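Local structure of LbaCas13a H328A (C2c2) (Lachnospiraceae bacterium NK4A179, 5WLH) at residues K257-V262 / A279-L284; M460-A465 / L473-E478; N464-K469 / K1164-N1169; Y1140-L1145 / A1171-I1176. The protein binds a pre-crRNA guide and serves as the RNA-targeting nuclease of a type VI CRISPR system, probably cutting RNA with its two HEPN domains once a target pairs. All coordinates share one frame; numbering follows the deposited sequence.

Interaction 1: K257-V262 / A279-L284; sequences KFAITV and AFKKFL
F280 meets the strand with the edge of its ring: CD2 lies 3.8 Å from I260 CD1, near the ring plane, while the same phenyl group stacks on F403. K281 supplies most of the surface that the helix buries here. Its CG leaves anti to the backbone N (chi1 177°), and bends at the following three torsions fold the chain along the strand. CB and CG slide past I260 CG1, CD presses on A259 CB at 3.4 Å, tighter than a normal carbon contact, and CE reaches V262 CG2 at 3.7 Å. The ammonium group ends in a salt bridge with E253. Strand 258-260 pairs with 250-252 in a small antiparallel β-hairpin, and this hairpin packs against helix 268-287 with the axes of strand and helix 8.9 Å apart at 124°. The nearest atom of this contact is about 4 Å from the bound RNA. With an alanine in place of K281, E253 would probably lose its cation and a gap would open beside A259 and V262. One turn further along, L284 directs CD1 at I260 CG2, 3.8 Å away, the two side chains crossing nearly at right angles; the backbone O of L284 accepts from the Y448 hydroxyl.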
loop_
_atom_site.group_PDB
_atom_site.type_symbol
_atom_site.label_atom_id
_atom_site.label_comp_id
_atom_site.label_asym_id
_atom_site.label_seq_id
_atom_site.Cartn_x
_atom_site.Cartn_y
_atom_site.Cartn_z
ATOM N N LYS A 257 -26.136 -4.386 19.331
ATOM C CA LYS A 257 -24.880 -3.750 19.710
ATOM C C LYS A 257 -23.743 -4.454 18.988
ATOM O O LYS A 257 -23.723 -5.683 18.906
ATOM C CB LYS A 257 -24.638 -3.833 21.217
ATOM C CG LYS A 257 -25.742 -3.196 22.067
ATOM C CD LYS A 257 -26.008 -1.770 21.616
ATOM C CE LYS A 257 -27.225 -1.158 22.301
ATOM N NZ LYS A 257 -27.432 0.248 21.825
ATOM N N PHE A 258 -22.798 -3.680 18.468
ATOM C CA PHE A 258 -21.623 -4.279 17.843
ATOM C C PHE A 258 -20.646 -4.720 18.929
ATOM O O PHE A 258 -20.421 -3.997 19.900
ATOM C CB PHE A 258 -20.924 -3.264 16.929
ATOM C CG PHE A 258 -21.525 -3.130 15.560
ATOM C CD1 PHE A 258 -21.729 -4.238 14.751
ATOM C CD2 PHE A 258 -21.834 -1.875 15.061
ATOM C CE1 PHE A 258 -22.241 -4.091 13.474
ATOM C CE2 PHE A 258 -22.343 -1.727 13.793
ATOM C CZ PHE A 258 -22.547 -2.839 12.998
ATOM N N ALA A 259 -20.055 -5.901 18.753
ATOM C CA ALA A 259 -19.003 -6.372 19.645
ATOM C C ALA A 259 -18.056 -7.252 18.845
ATOM O O ALA A 259 -18.402 -7.719 17.753
ATOM C CB ALA A 259 -19.570 -7.149 20.829
ATOM N N ILE A 260 -16.865 -7.506 19.412
ATOM C CA ILE A 260 -15.938 -8.409 18.730
ATOM C C ILE A 260 -16.613 -9.757 18.573
ATOM O O ILE A 260 -17.358 -10.216 19.451
ATOM C CB ILE A 260 -14.598 -8.535 19.479
ATOM C CG1 ILE A 260 -14.818 -9.129 20.886
ATOM C CG2 ILE A 260 -13.870 -7.182 19.481
ATOM C CD1 ILE A 260 -13.536 -9.493 21.630
ATOM N N THR A 261 -16.404 -10.372 17.417
ATOM C CA THR A 261 -17.075 -11.622 17.096
ATOM C C THR A 261 -16.527 -12.751 17.949
ATOM O O THR A 261 -15.321 -12.855 18.141
ATOM C CB THR A 261 -16.863 -11.953 15.632
ATOM O OG1 THR A 261 -17.196 -10.800 14.847
ATOM C CG2 THR A 261 -17.735 -13.122 15.223
ATOM N N VAL A 262 -17.420 -13.601 18.451
ATOM C CA VAL A 262 -17.050 -14.788 19.218
ATOM C C VAL A 262 -17.438 -16.015 18.405
ATOM O O VAL A 262 -18.577 -16.123 17.940
ATOM C CB VAL A 262 -17.733 -14.818 20.598
ATOM C CG1 VAL A 262 -17.317 -16.093 21.355
ATOM C CG2 VAL A 262 -17.433 -13.540 21.423
ATOM N N ALA A 279 -14.689 -13.676 27.480
ATOM C CA ALA A 279 -14.130 -13.000 28.640
ATOM C C ALA A 279 -13.402 -11.739 28.217
ATOM O O ALA A 279 -13.481 -10.709 28.898
ATOM C CB ALA A 279 -13.175 -13.921 29.410
ATOM N N PHE A 280 -12.699 -11.798 27.085
ATOM C CA PHE A 280 -11.997 -10.616 26.615
ATOM C C PHE A 280 -12.977 -9.569 26.105
ATOM O O PHE A 280 -12.758 -8.370 26.289
ATOM C CB PHE A 280 -10.998 -10.984 25.516
ATOM C CG PHE A 280 -10.210 -9.804 25.034
ATOM C CD1 PHE A 280 -9.227 -9.246 25.833
ATOM C CD2 PHE A 280 -10.506 -9.205 23.823
ATOM C CE1 PHE A 280 -8.516 -8.139 25.424
ATOM C CE2 PHE A 280 -9.794 -8.086 23.408
ATOM C CZ PHE A 280 -8.801 -7.559 24.198
ATOM N N LYS A 281 -14.055 -10.004 25.452
ATOM C CA LYS A 281 -15.120 -9.072 25.083
ATOM C C LYS A 281 -15.613 -8.299 26.299
ATOM O O LYS A 281 -15.862 -7.083 26.229
ATOM C CB LYS A 281 -16.265 -9.848 24.434
ATOM C CG LYS A 281 -17.459 -8.999 24.080
ATOM C CD LYS A 281 -18.032 -9.482 22.761
ATOM C CE LYS A 281 -19.028 -10.584 22.960
ATOM N NZ LYS A 281 -20.224 -10.058 23.654
ATOM N N LYS A 282 -15.729 -8.982 27.440
ATOM C CA LYS A 282 -16.130 -8.299 28.661
ATOM C C LYS A 282 -15.040 -7.350 29.135
ATOM O O LYS A 282 -15.338 -6.248 29.601
ATOM C CB LYS A 282 -16.488 -9.311 29.755
ATOM C CG LYS A 282 -16.793 -8.625 31.094
ATOM C CD LYS A 282 -17.551 -9.540 32.041
ATOM C CE LYS A 282 -17.672 -8.901 33.422
ATOM N NZ LYS A 282 -16.474 -9.187 34.259
ATOM N N PHE A 283 -13.769 -7.751 29.003
ATOM C CA PHE A 283 -12.671 -6.839 29.297
ATOM C C PHE A 283 -12.804 -5.545 28.503
ATOM O O PHE A 283 -12.602 -4.452 29.042
ATOM C CB PHE A 283 -11.325 -7.512 29.000
ATOM C CG PHE A 283 -10.133 -6.603 29.153
ATOM C CD1 PHE A 283 -9.662 -5.842 28.083
ATOM C CD2 PHE A 283 -9.454 -6.535 30.351
ATOM C CE1 PHE A 283 -8.568 -5.022 28.228
ATOM C CE2 PHE A 283 -8.351 -5.720 30.501
ATOM C CZ PHE A 283 -7.905 -4.950 29.438
ATOM N N LEU A 284 -13.077 -5.652 27.197
ATOM C CA LEU A 284 -13.153 -4.446 26.374
ATOM C C LEU A 284 -14.283 -3.542 26.831
ATOM O O LEU A 284 -14.152 -2.311 26.823
ATOM C CB LEU A 284 -13.355 -4.811 24.910
ATOM C CG LEU A 284 -12.147 -5.369 24.180
ATOM C CD1 LEU A 284 -12.619 -5.739 22.764
ATOM C CD2 LEU A 284 -10.983 -4.362 24.147
#

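Interaction 2: M460-A465 / L473-E478; sequences MDELNA and LGKISE
L473 lays its side chain across M460 and L463. The methyl CE of M460 lies against CB, CG and CD1 of L473, 3.6 Å from CG, with SD beside CB. CD1 goes on to L463, where it sits 4.0 Å from CD2 and close to the backbone N, whereas L473 CD2 turns to I1168 and Y1174. M460 crosses the leucine at about a right angle: the bend at chi2 (-68°) sets SD beside the backbone N of G474, and that at chi3 (-70°) turns CE onto L473. The contact joins the chain entering and leaving strand 470-472, an outer strand of a mixed three-stranded sheet, parallel to 1166-1169. A 3-10 turn at 461-463, closed by L463 N bonding to M460 O, precedes the strand, and 473-478 folds back beside that turn. Polar groups take over away from the leucine. E462 OE1 forms a salt bridge with K475 NZ at 3.1 Å, the two side chains crossing nearly perpendicularly; OE1 also pairs with K468, and OE2 accepts from the backbone N of E472. A water takes the N-H of D461 and donates to K475 O at 2.7 Å. Beyond it, S477 OG donates to D461 OD2 in a bond modelled so short that its exact length is doubtful.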
loop_
_atom_site.group_PDB
_atom_site.type_symbol
_atom_site.label_atom_id
_atom_site.label_comp_id
_atom_site.label_asym_id
_atom_site.label_seq_id
_atom_site.Cartn_x
_atom_site.Cartn_y
_atom_site.Cartn_z
ATOM N N MET A 460 -23.945 5.099 12.290
ATOM C CA MET A 460 -23.892 6.555 12.375
ATOM C C MET A 460 -24.654 7.185 11.215
ATOM O O MET A 460 -24.281 8.244 10.727
ATOM C CB MET A 460 -22.443 7.048 12.398
ATOM C CG MET A 460 -21.630 6.496 13.568
ATOM S SD MET A 460 -22.149 7.117 15.183
ATOM C CE MET A 460 -21.622 8.833 15.105
ATOM N N ASP A 461 -25.700 6.501 10.747
ATOM C CA ASP A 461 -26.517 6.981 9.631
ATOM C C ASP A 461 -26.903 8.458 9.765
ATOM O O ASP A 461 -26.880 9.213 8.787
ATOM C CB ASP A 461 -27.779 6.116 9.569
ATOM C CG ASP A 461 -28.177 5.744 8.177
ATOM O OD1 ASP A 461 -28.310 6.655 7.330
ATOM O OD2 ASP A 461 -28.387 4.529 7.947
ATOM N N GLU A 462 -27.292 8.886 10.956
ATOM C CA GLU A 462 -27.870 10.220 11.089
ATOM C C GLU A 462 -26.821 11.324 11.121
ATOM O O GLU A 462 -27.169 12.489 11.340
ATOM C CB GLU A 462 -28.784 10.256 12.319
ATOM C CG GLU A 462 -29.685 9.021 12.371
ATOM C CD GLU A 462 -31.073 9.263 12.943
ATOM O OE1 GLU A 462 -32.038 8.632 12.463
ATOM O OE2 GLU A 462 -31.206 10.066 13.883
ATOM N N LEU A 463 -25.546 10.995 10.903
ATOM C CA LEU A 463 -24.587 12.032 10.531
ATOM C C LEU A 463 -24.955 12.663 9.194
ATOM O O LEU A 463 -24.596 13.817 8.938
ATOM C CB LEU A 463 -23.174 11.459 10.451
ATOM C CG LEU A 463 -22.508 10.986 11.742
ATOM C CD1 LEU A 463 -21.094 10.467 11.467
ATOM C CD2 LEU A 463 -22.459 12.116 12.766
ATOM N N ASN A 464 -25.642 11.914 8.327
ATOM C CA ASN A 464 -26.020 12.417 7.012
ATOM C C ASN A 464 -26.924 13.630 7.165
ATOM O O ASN A 464 -27.835 13.636 7.998
ATOM C CB ASN A 464 -26.731 11.325 6.207
ATOM C CG ASN A 464 -25.764 10.334 5.582
ATOM O OD1 ASN A 464 -24.888 10.710 4.794
ATOM N ND2 ASN A 464 -25.909 9.057 5.945
ATOM N N ALA A 465 -26.658 14.662 6.360
ATOM C CA ALA A 465 -27.380 15.924 6.482
ATOM C C ALA A 465 -28.885 15.697 6.377
ATOM O O ALA A 465 -29.358 14.958 5.505
ATOM C CB ALA A 465 -26.912 16.911 5.409
ATOM N N LEU A 473 -27.210 8.703 17.372
ATOM C CA LEU A 473 -25.998 8.089 16.851
ATOM C C LEU A 473 -25.701 6.799 17.610
ATOM O O LEU A 473 -26.012 6.668 18.797
ATOM C CB LEU A 473 -24.821 9.064 16.960
ATOM C CG LEU A 473 -24.839 10.262 15.999
ATOM C CD1 LEU A 473 -25.099 9.781 14.585
ATOM C CD2 LEU A 473 -25.860 11.330 16.416
ATOM N N GLY A 474 -25.106 5.835 16.909
ATOM C CA GLY A 474 -24.713 4.601 17.543
ATOM C C GLY A 474 -25.749 3.509 17.483
ATOM O O GLY A 474 -25.628 2.525 18.219
ATOM N N LYS A 475 -26.801 3.678 16.688
ATOM C CA LYS A 475 -27.791 2.631 16.486
ATOM C C LYS A 475 -27.514 2.011 15.131
ATOM O O LYS A 475 -27.290 2.732 14.151
ATOM C CB LYS A 475 -29.226 3.169 16.556
ATOM C CG LYS A 475 -29.583 4.215 15.537
ATOM C CD LYS A 475 -31.099 4.204 15.278
ATOM C CE LYS A 475 -31.651 5.613 15.152
ATOM N NZ LYS A 475 -30.816 6.432 14.243
ATOM N N ILE A 476 -27.503 0.682 15.081
ATOM C CA ILE A 476 -27.087 -0.003 13.864
ATOM C C ILE A 476 -28.145 0.182 12.786
ATOM O O ILE A 476 -29.340 -0.064 13.020
ATOM C CB ILE A 476 -26.827 -1.491 14.144
ATOM C CG1 ILE A 476 -25.747 -1.627 15.220
ATOM C CG2 ILE A 476 -26.454 -2.213 12.822
ATOM C CD1 ILE A 476 -25.384 -3.059 15.558
ATOM N N SER A 477 -27.709 0.651 11.610
ATOM C CA SER A 477 -28.581 0.807 10.452
ATOM C C SER A 477 -29.290 -0.501 10.138
ATOM O O SER A 477 -28.752 -1.589 10.349
ATOM C CB SER A 477 -27.777 1.246 9.227
ATOM O OG SER A 477 -27.664 2.652 9.170
ATOM N N GLU A 478 -30.501 -0.383 9.579
ATOM C CA GLU A 478 -31.373 -1.545 9.417
ATOM C C GLU A 478 -30.721 -2.645 8.585
ATOM O O GLU A 478 -30.887 -3.833 8.884
ATOM C CB GLU A 478 -32.696 -1.113 8.778
ATOM C CG GLU A 478 -33.721 -2.230 8.625
ATOM C CD GLU A 478 -33.582 -2.987 7.312
ATOM O OE1 GLU A 478 -33.429 -2.333 6.257
ATOM O OE2 GLU A 478 -33.623 -4.240 7.340
HETATM O O HOH W 1 -27.494 4.617 12.294
#

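Interaction 3: N464-K469 / K1164-N1169; sequences NASDKK and KNRKIN
K469 and R1166 bury the most surface here, and N1165 comes next. A bend at chi2 (-85°) carries the K469 chain across N1165 at about a right angle: CD passes 3.5 Å from the backbone O of N1165, and NZ donates to N1165 OD1 at 2.6 Å from a position tilted well out of the amide plane. The backbone O of K469 serves the other segment as well. K469 O accepts from K1167 N at 2.9 Å in a nearly straight bond (166°). R1166 CA makes a C-H...O contact with K469 O at 3.3 Å. A water donates to the same oxygen and bridges weakly to N1165 ND2.

R1166 turns to the preceding carbonyl, that of K468. Extended from CG to NE, its side chain runs along the loop and presents the edge of the guanidinium group. R1166 NE (2.9 Å) and NH2 (3.1 Å) both donate to K468 O, which lies close to the guanidinium plane; this side-on, two-nitrogen grip should limit rotation of the group. Beside NH2 lies S466, whose OG accepts from the backbone N of K468 in an ST turn. The backbone of K1167 bonds to that of K469 and of I471, the alternation characteristic of parallel β-strands: the pairing begins at K469, just ahead of strand 470-472, beside 1166-1169, the middle strand of a mixed three-stranded sheet completed by 1157-1160.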
loop_
_atom_site.group_PDB
_atom_site.type_symbol
_atom_site.label_atom_id
_atom_site.label_comp_id
_atom_site.label_asym_id
_atom_site.label_seq_id
_atom_site.Cartn_x
_atom_site.Cartn_y
_atom_site.Cartn_z
ATOM N N ASN A 464 -25.642 11.914 8.327
ATOM C CA ASN A 464 -26.020 12.417 7.012
ATOM C C ASN A 464 -26.924 13.630 7.165
ATOM O O ASN A 464 -27.835 13.636 7.998
ATOM C CB ASN A 464 -26.731 11.325 6.207
ATOM C CG ASN A 464 -25.764 10.334 5.582
ATOM O OD1 ASN A 464 -24.888 10.710 4.794
ATOM N ND2 ASN A 464 -25.909 9.057 5.945
ATOM N N ALA A 465 -26.658 14.662 6.360
ATOM C CA ALA A 465 -27.380 15.924 6.482
ATOM C C ALA A 465 -28.885 15.697 6.377
ATOM O O ALA A 465 -29.358 14.958 5.505
ATOM C CB ALA A 465 -26.912 16.911 5.409
ATOM N N SER A 466 -29.630 16.314 7.292
ATOM C CA SER A 466 -31.080 16.173 7.320
ATOM C C SER A 466 -31.663 17.371 8.050
ATOM O O SER A 466 -30.944 18.151 8.682
ATOM C CB SER A 466 -31.514 14.882 8.016
ATOM O OG SER A 466 -31.223 14.951 9.407
ATOM N N ASP A 467 -32.983 17.495 7.969
ATOM C CA ASP A 467 -33.702 18.508 8.719
ATOM C C ASP A 467 -34.090 18.022 10.103
ATOM O O ASP A 467 -34.764 18.756 10.830
ATOM C CB ASP A 467 -34.961 18.954 7.957
ATOM C CG ASP A 467 -34.641 19.647 6.637
ATOM O OD1 ASP A 467 -33.444 19.814 6.305
ATOM O OD2 ASP A 467 -35.597 20.020 5.924
ATOM N N LYS A 468 -33.674 16.814 10.486
ATOM C CA LYS A 468 -34.081 16.261 11.769
ATOM C C LYS A 468 -33.556 17.130 12.905
ATOM O O LYS A 468 -32.359 17.419 12.985
ATOM C CB LYS A 468 -33.574 14.826 11.918
ATOM C CG LYS A 468 -34.290 13.813 11.033
ATOM C CD LYS A 468 -33.793 12.399 11.307
ATOM C CE LYS A 468 -34.100 11.474 10.138
ATOM N NZ LYS A 468 -33.286 10.232 10.186
ATOM N N LYS A 469 -34.460 17.554 13.777
ATOM C CA LYS A 469 -34.088 18.327 14.949
ATOM C C LYS A 469 -33.682 17.441 16.114
ATOM O O LYS A 469 -33.206 17.959 17.130
ATOM C CB LYS A 469 -35.247 19.234 15.370
ATOM C CG LYS A 469 -35.603 20.272 14.327
ATOM C CD LYS A 469 -34.726 21.500 14.476
ATOM C CE LYS A 469 -35.330 22.700 13.761
ATOM N NZ LYS A 469 -34.831 23.993 14.318
ATOM N N LYS A 1164 -30.189 27.370 16.202
ATOM C CA LYS A 1164 -30.050 26.134 15.431
ATOM C C LYS A 1164 -30.175 24.943 16.385
ATOM O O LYS A 1164 -29.240 24.170 16.608
ATOM C CB LYS A 1164 -28.727 26.125 14.685
ATOM C CG LYS A 1164 -28.546 27.273 13.709
ATOM C CD LYS A 1164 -27.150 27.262 13.111
ATOM C CE LYS A 1164 -27.172 27.621 11.630
ATOM N NZ LYS A 1164 -27.541 26.456 10.773
ATOM N N ASN A 1165 -31.368 24.808 16.957
ATOM C CA ASN A 1165 -31.570 23.850 18.034
ATOM C C ASN A 1165 -31.486 22.419 17.515
ATOM O O ASN A 1165 -31.886 22.113 16.387
ATOM C CB ASN A 1165 -32.922 24.065 18.712
ATOM C CG ASN A 1165 -34.079 23.924 17.749
ATOM O OD1 ASN A 1165 -34.159 24.637 16.746
ATOM N ND2 ASN A 1165 -34.976 22.988 18.035
ATOM N N ARG A 1166 -30.976 21.534 18.366
ATOM C CA ARG A 1166 -30.882 20.135 17.983
ATOM C C ARG A 1166 -30.661 19.301 19.231
ATOM O O ARG A 1166 -29.956 19.724 20.151
ATOM C CB ARG A 1166 -29.745 19.894 16.974
ATOM C CG ARG A 1166 -29.991 18.684 16.101
ATOM C CD ARG A 1166 -29.042 18.587 14.902
ATOM N NE ARG A 1166 -29.642 17.768 13.855
ATOM C CZ ARG A 1166 -28.971 17.184 12.867
ATOM N NH1 ARG A 1166 -27.662 17.330 12.780
ATOM N NH2 ARG A 1166 -29.619 16.460 11.959
ATOM N N LYS A 1167 -31.280 18.134 19.260
ATOM C CA LYS A 1167 -31.052 17.157 20.308
ATOM C C LYS A 1167 -30.292 15.997 19.691
ATOM O O LYS A 1167 -30.700 15.474 18.649
ATOM C CB LYS A 1167 -32.362 16.674 20.933
ATOM C CG LYS A 1167 -32.159 15.863 22.209
ATOM C CD LYS A 1167 -33.468 15.311 22.734
ATOM C CE LYS A 1167 -33.341 14.883 24.188
ATOM N NZ LYS A 1167 -34.609 14.278 24.691
ATOM N N ILE A 1168 -29.198 15.606 20.343
ATOM C CA ILE A 1168 -28.276 14.586 19.851
ATOM C C ILE A 1168 -28.228 13.476 20.886
ATOM O O ILE A 1168 -27.688 13.674 21.982
ATOM C CB ILE A 1168 -26.867 15.149 19.622
ATOM C CG1 ILE A 1168 -26.917 16.530 18.965
ATOM C CG2 ILE A 1168 -26.007 14.158 18.828
ATOM C CD1 ILE A 1168 -27.285 16.500 17.517
ATOM N N ASN A 1169 -28.774 12.314 20.539
ATOM C CA ASN A 1169 -28.657 11.110 21.342
ATOM C C ASN A 1169 -27.453 10.315 20.849
ATOM O O ASN A 1169 -27.229 10.208 19.642
ATOM C CB ASN A 1169 -29.934 10.276 21.233
ATOM C CG ASN A 1169 -31.183 11.059 21.685
ATOM O OD1 ASN A 1169 -31.356 11.328 22.871
ATOM N ND2 ASN A 1169 -32.034 11.436 20.736
HETATM O O HOH W 2 -34.571 19.996 19.223
#

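Interaction 4: Y1140-L1145 / A1171-I1176; sequences YHYACL and AILYQI
With CG anti to the carbonyl carbon in both L1145 (chi1 -87°) and L1173 (chi1 -56°), the two leucines reach toward each other tip to tip, L1145 CD1 lying 3.6 Å from L1173 CG. The methyls of L1173 then part: CD1 meets the edge of the Y1142 ring, 4.0 Å from its CD1, and CD2 rests 3.8 Å from the Y1142 backbone N. Replacing L1173 by an alanine is likely to open a gap between the helices, leaving L1145 CD1 with I1172 alone on this helix and the Y1142 ring edge without its leucine neighbour. The C-terminal end of helix 1106-1145 and helix 1171-1180 form an antiparallel pair, their axes 9.7 Å apart at 170°, in a part of the chain that precedes what is probably the R-X4-H motif of the second HEPN domain. On the same interface H1141 is held between layers. I1172 CD1 lies over one face of the imidazole, toward its rim, and Y1140 CD2 sits over the centre of the opposite face. I1176 CD1 approaches H1141 CD2 at 3.5 Å, and ND1 is hydrogen-bonded to the hydroxyl of Y1155. I1172 also turns CG2 toward L1145 CD1, at 3.7 Å, the two side chains sliding past each other in opposite directions.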
loop_
_atom_site.group_PDB
_atom_site.type_symbol
_atom_site.label_atom_id
_atom_site.label_comp_id
_atom_site.label_asym_id
_atom_site.label_seq_id
_atom_site.Cartn_x
_atom_site.Cartn_y
_atom_site.Cartn_z
ATOM N N TYR A 1140 -14.064 2.835 21.550
ATOM C CA TYR A 1140 -13.897 2.952 22.989
ATOM C C TYR A 1140 -15.104 3.642 23.625
ATOM O O TYR A 1140 -15.688 3.140 24.590
ATOM C CB TYR A 1140 -12.602 3.711 23.251
ATOM C CG TYR A 1140 -12.333 4.043 24.682
ATOM C CD1 TYR A 1140 -11.649 3.153 25.493
ATOM C CD2 TYR A 1140 -12.778 5.238 25.234
ATOM C CE1 TYR A 1140 -11.381 3.463 26.825
ATOM C CE2 TYR A 1140 -12.526 5.553 26.567
ATOM C CZ TYR A 1140 -11.824 4.660 27.350
ATOM O OH TYR A 1140 -11.565 4.976 28.670
ATOM N N HIS A 1141 -15.515 4.787 23.082
ATOM C CA HIS A 1141 -16.650 5.469 23.705
ATOM C C HIS A 1141 -17.966 4.772 23.409
ATOM O O HIS A 1141 -18.896 4.859 24.217
ATOM C CB HIS A 1141 -16.678 6.923 23.274
ATOM C CG HIS A 1141 -15.550 7.707 23.854
ATOM N ND1 HIS A 1141 -15.534 8.113 25.172
ATOM C CD2 HIS A 1141 -14.359 8.074 23.328
ATOM C CE1 HIS A 1141 -14.405 8.750 25.415
ATOM N NE2 HIS A 1141 -13.672 8.740 24.313
ATOM N N TYR A 1142 -18.054 4.054 22.289
ATOM C CA TYR A 1142 -19.202 3.190 22.052
ATOM C C TYR A 1142 -19.283 2.103 23.109
ATOM O O TYR A 1142 -20.360 1.830 23.662
ATOM C CB TYR A 1142 -19.114 2.567 20.658
ATOM C CG TYR A 1142 -20.250 1.649 20.291
ATOM C CD1 TYR A 1142 -21.461 2.160 19.821
ATOM C CD2 TYR A 1142 -20.104 0.275 20.376
ATOM C CE1 TYR A 1142 -22.493 1.305 19.439
ATOM C CE2 TYR A 1142 -21.125 -0.584 19.994
ATOM C CZ TYR A 1142 -22.308 -0.058 19.517
ATOM O OH TYR A 1142 -23.308 -0.914 19.142
ATOM N N ALA A 1143 -18.151 1.454 23.392
ATOM C CA ALA A 1143 -18.115 0.502 24.493
ATOM C C ALA A 1143 -18.502 1.174 25.799
ATOM O O ALA A 1143 -19.229 0.591 26.613
ATOM C CB ALA A 1143 -16.721 -0.132 24.601
ATOM N N CYS A 1144 -18.020 2.393 26.022
ATOM C CA CYS A 1144 -18.340 3.088 27.266
ATOM C C CYS A 1144 -19.831 3.364 27.357
ATOM O O CYS A 1144 -20.468 3.115 28.395
ATOM C CB CYS A 1144 -17.536 4.383 27.355
ATOM S SG CYS A 1144 -17.796 5.264 28.926
ATOM N N LEU A 1145 -20.411 3.864 26.263
ATOM C CA LEU A 1145 -21.846 4.128 26.232
ATOM C C LEU A 1145 -22.643 2.888 26.569
ATOM O O LEU A 1145 -23.724 2.981 27.160
ATOM C CB LEU A 1145 -22.268 4.630 24.851
ATOM C CG LEU A 1145 -22.186 6.108 24.522
ATOM C CD1 LEU A 1145 -22.523 6.306 23.052
ATOM C CD2 LEU A 1145 -23.141 6.916 25.394
ATOM N N ALA A 1171 -24.468 11.467 21.963
ATOM C CA ALA A 1171 -23.766 12.718 21.700
ATOM C C ALA A 1171 -22.269 12.510 21.563
ATOM O O ALA A 1171 -21.648 13.086 20.664
ATOM C CB ALA A 1171 -24.033 13.725 22.821
ATOM N N ILE A 1172 -21.668 11.712 22.460
ATOM C CA ILE A 1172 -20.217 11.532 22.415
ATOM C C ILE A 1172 -19.799 11.003 21.051
ATOM O O ILE A 1172 -18.778 11.420 20.505
ATOM C CB ILE A 1172 -19.725 10.613 23.547
ATOM C CG1 ILE A 1172 -18.203 10.377 23.432
ATOM C CG2 ILE A 1172 -20.422 9.304 23.523
ATOM C CD1 ILE A 1172 -17.383 11.584 23.672
ATOM N N LEU A 1173 -20.599 10.111 20.470
ATOM C CA LEU A 1173 -20.234 9.539 19.174
ATOM C C LEU A 1173 -20.349 10.575 18.072
ATOM O O LEU A 1173 -19.469 10.678 17.212
ATOM C CB LEU A 1173 -21.123 8.335 18.862
ATOM C CG LEU A 1173 -21.136 7.216 19.884
ATOM C CD1 LEU A 1173 -22.128 6.135 19.451
ATOM C CD2 LEU A 1173 -19.729 6.650 20.083
ATOM N N TYR A 1174 -21.439 11.346 18.080
ATOM C CA TYR A 1174 -21.578 12.451 17.143
ATOM C C TYR A 1174 -20.377 13.384 17.242
ATOM O O TYR A 1174 -19.772 13.756 16.230
ATOM C CB TYR A 1174 -22.885 13.221 17.436
ATOM C CG TYR A 1174 -23.000 14.461 16.582
ATOM C CD1 TYR A 1174 -22.400 15.659 16.964
ATOM C CD2 TYR A 1174 -23.671 14.420 15.368
ATOM C CE1 TYR A 1174 -22.465 16.778 16.155
ATOM C CE2 TYR A 1174 -23.756 15.548 14.546
ATOM C CZ TYR A 1174 -23.160 16.719 14.953
ATOM O OH TYR A 1174 -23.213 17.819 14.133
ATOM N N GLN A 1175 -20.019 13.771 18.470
ATOM C CA GLN A 1175 -18.989 14.781 18.654
ATOM C C GLN A 1175 -17.621 14.257 18.254
ATOM O O GLN A 1175 -16.787 15.027 17.759
ATOM C CB GLN A 1175 -19.000 15.267 20.106
ATOM C CG GLN A 1175 -20.340 15.981 20.445
ATOM C CD GLN A 1175 -20.266 17.458 20.136
ATOM O OE1 GLN A 1175 -20.622 17.897 19.047
ATOM N NE2 GLN A 1175 -19.742 18.224 21.070
ATOM N N ILE A 1176 -17.377 12.961 18.444
ATOM C CA ILE A 1176 -16.125 12.382 17.968
ATOM C C ILE A 1176 -16.034 12.509 16.454
ATOM O O ILE A 1176 -15.025 12.969 15.909
ATOM C CB ILE A 1176 -15.990 10.916 18.414
ATOM C CG1 ILE A 1176 -15.715 10.851 19.924
ATOM C CG2 ILE A 1176 -14.817 10.252 17.640
ATOM C CD1 ILE A 1176 -15.842 9.461 20.524
#

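Interactions 1 and 4 are buried and apolar at their centres, one setting a β-hairpin on a helix, the other pairing two helices; Y1142 joins them through its hydroxyl, which bonds to F258 N. Interaction 2 is mixed: its apolar half lies against helix 1171-1180, where G474 touches L1173, while its charged half faces outward. Interaction 3 is a surface contact made almost wholly of polar bonds. It shares N464 and A465 with interaction 2, and L473 N pairs with N1169 O between them. Strand 1166-1169 leads directly into helix 1171-1180, so interactions 3 and 4 use successive elements, with I1168 packing on Y1174.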